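Local atomic coordinates of ferritin (Mycoplasma penetrans, PDB entry 7DIE), a protein that probably oxidises and stores iron in a 24-subunit cage with atypical ferroxidase centres, taking up ferrous ions through B-channels. Residues 51-64 and 130-142. Sequence-based numbering, arbitrary orientation.
Sequences KMGSDKQSAHMSRL and WFVKDSIEDLEEI. With FE (Fe (III) ion), chain G; FE (Fe (III) ion), chain H.
Asp55 and His60 on helix 51-64 meet Asp134 and Asp138 on helix 130-142 around an iron(III) ion held between these antiparallel helices, whose axes lie 11.5 Å apart. Asp55 and Asp134 each bind it through OD2 alone, and His60 NE2 adds a bond of 2.3 Å to the iron. Asp138 chelates the same ion with OD1 and OD2; its OD1 also makes a single long bond of 2.6 Å to a second, weakly held iron, the one ligand these two segments give it. A water ligates the first ion.

Lys56 approaches Asp138 head-on, and its NZ forms a salt bridge 2.9 Å long to the anti lone pair of OD2; Glu23 and Glu102 share the ammonium group. Glu23 also accepts a hydrogen bond from His60 ND1, which should fix the imidazole's rotation.

The His60 ring is sandwiched: Lys56 CD lies over one face, and the edge of Trp130 meets the other in a T-shaped pair, planes at 74°. Arg63 spreads its guanidinium flat on the indole, with CZ 3.7 Å from the five-membered ring centroid, a cation-pi stack; its NH1 is tied back to Ala59 O at 3.0 Å. Farther along, Leu64 CG packs on Phe131 CZ, while at the other end Met52 CE touches Ile142 CD1.

Three carboxylates and one histidine form an iron site within ferritin's four-helix bundle, consistent with an atypical ferroxidase centre.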
# COMPACT_ATOMS: atom_id res chain seq x y z
N LYS A 51 -35.26 9.08 17.97
CA LYS A 51 -34.94 8.12 16.91
C LYS A 51 -36.21 7.66 16.20
O LYS A 51 -36.24 7.58 14.97
CB LYS A 51 -34.19 6.93 17.50
CG LYS A 51 -33.87 5.83 16.47
CD LYS A 51 -33.36 4.57 17.16
CE LYS A 51 -33.37 3.37 16.20
NZ LYS A 51 -32.71 2.15 16.79
N MET A 52 -37.26 7.36 16.97
CA MET A 52 -38.50 6.89 16.35
C MET A 52 -39.11 7.96 15.46
O MET A 52 -39.55 7.68 14.33
CB MET A 52 -39.51 6.46 17.43
CG MET A 52 -39.10 5.26 18.27
SD MET A 52 -38.80 3.76 17.32
CE MET A 52 -40.43 3.38 16.70
N GLY A 53 -39.17 9.20 15.95
CA GLY A 53 -39.73 10.27 15.14
C GLY A 53 -38.89 10.56 13.91
O GLY A 53 -39.43 10.81 12.82
N SER A 54 -37.56 10.54 14.05
CA SER A 54 -36.70 10.76 12.89
C SER A 54 -36.89 9.65 11.86
O SER A 54 -36.87 9.92 10.65
CB SER A 54 -35.24 10.86 13.32
OG SER A 54 -35.09 11.93 14.24
N ASP A 55 -37.05 8.41 12.32
CA ASP A 55 -37.28 7.31 11.38
C ASP A 55 -38.60 7.48 10.63
O ASP A 55 -38.67 7.21 9.42
CB ASP A 55 -37.27 5.96 12.12
CG ASP A 55 -37.79 4.82 11.25
OD1 ASP A 55 -37.09 4.48 10.28
OD2 ASP A 55 -38.89 4.29 11.51
N LYS A 56 -39.65 7.91 11.32
CA LYS A 56 -40.90 8.18 10.61
C LYS A 56 -40.67 9.18 9.49
O LYS A 56 -41.20 9.02 8.38
CB LYS A 56 -41.98 8.70 11.57
CG LYS A 56 -42.47 7.69 12.61
CD LYS A 56 -42.95 6.39 11.96
CE LYS A 56 -43.64 5.45 12.98
NZ LYS A 56 -44.19 4.21 12.29
N GLN A 57 -39.87 10.22 9.74
CA GLN A 57 -39.60 11.20 8.69
C GLN A 57 -38.78 10.59 7.56
O GLN A 57 -39.14 10.70 6.38
CB GLN A 57 -38.84 12.40 9.26
CG GLN A 57 -39.54 13.18 10.36
CD GLN A 57 -38.58 14.15 11.03
OE1 GLN A 57 -37.40 13.85 11.17
NE2 GLN A 57 -39.08 15.32 11.41
N SER A 58 -37.66 9.96 7.90
CA SER A 58 -36.69 9.61 6.87
C SER A 58 -37.04 8.34 6.13
O SER A 58 -36.57 8.14 5.00
CB SER A 58 -35.30 9.48 7.51
OG SER A 58 -35.27 8.33 8.34
N ALA A 59 -37.83 7.46 6.73
CA ALA A 59 -38.13 6.18 6.10
C ALA A 59 -39.59 6.03 5.69
O ALA A 59 -39.86 5.46 4.64
CB ALA A 59 -37.76 5.03 7.04
N HIS A 60 -40.53 6.56 6.47
CA HIS A 60 -41.95 6.36 6.16
C HIS A 60 -42.50 7.50 5.31
O HIS A 60 -42.91 7.28 4.17
CB HIS A 60 -42.76 6.24 7.46
CG HIS A 60 -42.39 5.03 8.27
ND1 HIS A 60 -43.27 3.99 8.49
CD2 HIS A 60 -41.24 4.70 8.89
CE1 HIS A 60 -42.67 3.07 9.23
NE2 HIS A 60 -41.44 3.47 9.48
N MET A 61 -42.49 8.72 5.85
CA MET A 61 -43.01 9.87 5.12
C MET A 61 -42.28 10.06 3.79
O MET A 61 -42.89 10.41 2.78
CB MET A 61 -42.90 11.12 5.99
CG MET A 61 -43.80 11.06 7.21
SD MET A 61 -43.27 12.02 8.64
CE MET A 61 -43.00 13.59 7.86
N SER A 62 -40.96 9.83 3.77
CA SER A 62 -40.20 10.01 2.53
C SER A 62 -40.66 9.03 1.46
O SER A 62 -40.81 9.41 0.29
CB SER A 62 -38.70 9.83 2.78
OG SER A 62 -38.42 8.50 3.20
N ARG A 63 -40.90 7.76 1.82
CA ARG A 63 -41.37 6.79 0.83
C ARG A 63 -42.77 7.15 0.33
O ARG A 63 -43.07 6.98 -0.86
CB ARG A 63 -41.38 5.37 1.42
CG ARG A 63 -40.01 4.66 1.40
CD ARG A 63 -40.12 3.28 2.07
NE ARG A 63 -38.89 2.50 1.93
CZ ARG A 63 -37.80 2.70 2.66
NH1 ARG A 63 -37.77 3.65 3.60
NH2 ARG A 63 -36.72 1.95 2.46
N LEU A 64 -43.63 7.68 1.21
CA LEU A 64 -44.99 8.01 0.79
C LEU A 64 -45.00 9.20 -0.16
O LEU A 64 -45.66 9.17 -1.20
CB LEU A 64 -45.88 8.29 2.01
CG LEU A 64 -46.09 7.07 2.90
CD1 LEU A 64 -46.61 7.48 4.28
CD2 LEU A 64 -47.07 6.09 2.25
N TRP A 130 -43.73 -2.59 1.99
CA TRP A 130 -42.66 -2.16 2.89
C TRP A 130 -43.22 -1.74 4.24
O TRP A 130 -42.62 -2.01 5.29
CB TRP A 130 -41.88 -0.99 2.27
CG TRP A 130 -40.72 -0.54 3.15
CD1 TRP A 130 -39.43 -1.00 3.10
CD2 TRP A 130 -40.76 0.41 4.23
NE1 TRP A 130 -38.66 -0.38 4.06
CE2 TRP A 130 -39.46 0.48 4.77
CE3 TRP A 130 -41.77 1.22 4.78
CZ2 TRP A 130 -39.14 1.32 5.85
CZ3 TRP A 130 -41.45 2.05 5.85
CH2 TRP A 130 -40.14 2.09 6.37
N PHE A 131 -44.38 -1.09 4.24
CA PHE A 131 -44.99 -0.58 5.45
C PHE A 131 -45.64 -1.68 6.25
O PHE A 131 -45.64 -1.63 7.49
CB PHE A 131 -46.04 0.49 5.10
CG PHE A 131 -45.45 1.74 4.55
CD1 PHE A 131 -45.15 1.84 3.19
CD2 PHE A 131 -45.17 2.81 5.38
CE1 PHE A 131 -44.59 3.00 2.68
CE2 PHE A 131 -44.60 4.00 4.86
CZ PHE A 131 -44.31 4.08 3.52
N VAL A 132 -46.23 -2.67 5.57
CA VAL A 132 -46.74 -3.85 6.27
C VAL A 132 -45.62 -4.48 7.09
O VAL A 132 -45.79 -4.78 8.28
CB VAL A 132 -47.32 -4.87 5.28
CG1 VAL A 132 -47.62 -6.19 6.03
CG2 VAL A 132 -48.58 -4.34 4.58
N LYS A 133 -44.46 -4.69 6.47
CA LYS A 133 -43.35 -5.31 7.18
C LYS A 133 -42.82 -4.39 8.28
O LYS A 133 -42.62 -4.81 9.42
CB LYS A 133 -42.24 -5.68 6.20
CG LYS A 133 -41.09 -6.51 6.81
CD LYS A 133 -40.11 -6.95 5.73
CE LYS A 133 -38.97 -7.79 6.30
NZ LYS A 133 -39.47 -9.02 6.99
N ASP A 134 -42.59 -3.11 7.95
CA ASP A 134 -41.92 -2.24 8.91
C ASP A 134 -42.83 -1.82 10.06
O ASP A 134 -42.33 -1.54 11.15
CB ASP A 134 -41.37 -0.99 8.23
CG ASP A 134 -40.27 -0.34 9.06
OD1 ASP A 134 -39.21 -0.94 9.20
OD2 ASP A 134 -40.49 0.75 9.60
N SER A 135 -44.15 -1.76 9.85
CA SER A 135 -45.02 -1.45 10.98
C SER A 135 -44.88 -2.47 12.09
O SER A 135 -45.01 -2.12 13.26
CB SER A 135 -46.50 -1.33 10.57
OG SER A 135 -46.83 0.03 10.31
N ILE A 136 -44.64 -3.74 11.74
CA ILE A 136 -44.38 -4.75 12.76
C ILE A 136 -43.14 -4.37 13.57
O ILE A 136 -43.13 -4.42 14.80
CB ILE A 136 -44.21 -6.14 12.12
CG1 ILE A 136 -45.48 -6.60 11.40
CG2 ILE A 136 -43.79 -7.14 13.19
CD1 ILE A 136 -45.22 -7.87 10.57
N GLU A 137 -42.06 -3.98 12.87
CA GLU A 137 -40.82 -3.61 13.56
C GLU A 137 -41.04 -2.42 14.50
O GLU A 137 -40.58 -2.43 15.65
CB GLU A 137 -39.73 -3.26 12.55
CG GLU A 137 -39.53 -4.28 11.47
CD GLU A 137 -38.77 -5.47 11.95
OE1 GLU A 137 -38.06 -5.34 12.97
OE2 GLU A 137 -38.89 -6.54 11.31
N ASP A 138 -41.72 -1.38 14.01
CA ASP A 138 -41.90 -0.19 14.84
C ASP A 138 -42.78 -0.49 16.04
O ASP A 138 -42.52 0.00 17.15
CB ASP A 138 -42.50 0.96 14.02
CG ASP A 138 -41.52 1.56 13.04
OD1 ASP A 138 -40.36 1.10 13.01
OD2 ASP A 138 -41.92 2.45 12.26
N LEU A 139 -43.85 -1.26 15.85
CA LEU A 139 -44.68 -1.59 17.00
C LEU A 139 -43.91 -2.46 17.99
O LEU A 139 -44.03 -2.29 19.21
CB LEU A 139 -45.97 -2.28 16.55
CG LEU A 139 -46.99 -2.59 17.66
CD1 LEU A 139 -47.36 -1.32 18.44
CD2 LEU A 139 -48.25 -3.25 17.09
N GLU A 140 -43.08 -3.38 17.49
CA GLU A 140 -42.27 -4.19 18.40
C GLU A 140 -41.33 -3.33 19.24
O GLU A 140 -41.16 -3.57 20.44
CB GLU A 140 -41.47 -5.23 17.63
CG GLU A 140 -40.68 -6.15 18.56
CD GLU A 140 -39.83 -7.16 17.81
OE1 GLU A 140 -39.02 -6.75 16.96
OE2 GLU A 140 -39.99 -8.36 18.07
N GLU A 141 -40.70 -2.34 18.61
CA GLU A 141 -39.77 -1.47 19.33
C GLU A 141 -40.46 -0.72 20.45
O GLU A 141 -39.97 -0.65 21.58
CB GLU A 141 -39.13 -0.47 18.35
CG GLU A 141 -38.02 -1.06 17.50
CD GLU A 141 -36.65 -0.60 17.97
OE1 GLU A 141 -36.04 -1.29 18.82
OE2 GLU A 141 -36.19 0.46 17.51
N ILE A 142 -41.61 -0.11 20.15
CA ILE A 142 -42.32 0.63 21.19
C ILE A 142 -42.88 -0.33 22.23
O ILE A 142 -42.80 -0.07 23.44
CB ILE A 142 -43.41 1.49 20.54
CG1 ILE A 142 -42.72 2.70 19.89
CG2 ILE A 142 -44.45 1.94 21.58
CD1 ILE A 142 -43.54 3.41 18.90
FE FE G . -39.93 2.34 10.88
FE FE H . -37.86 1.26 12.49
O HOH W 1 -38.09 2.29 9.36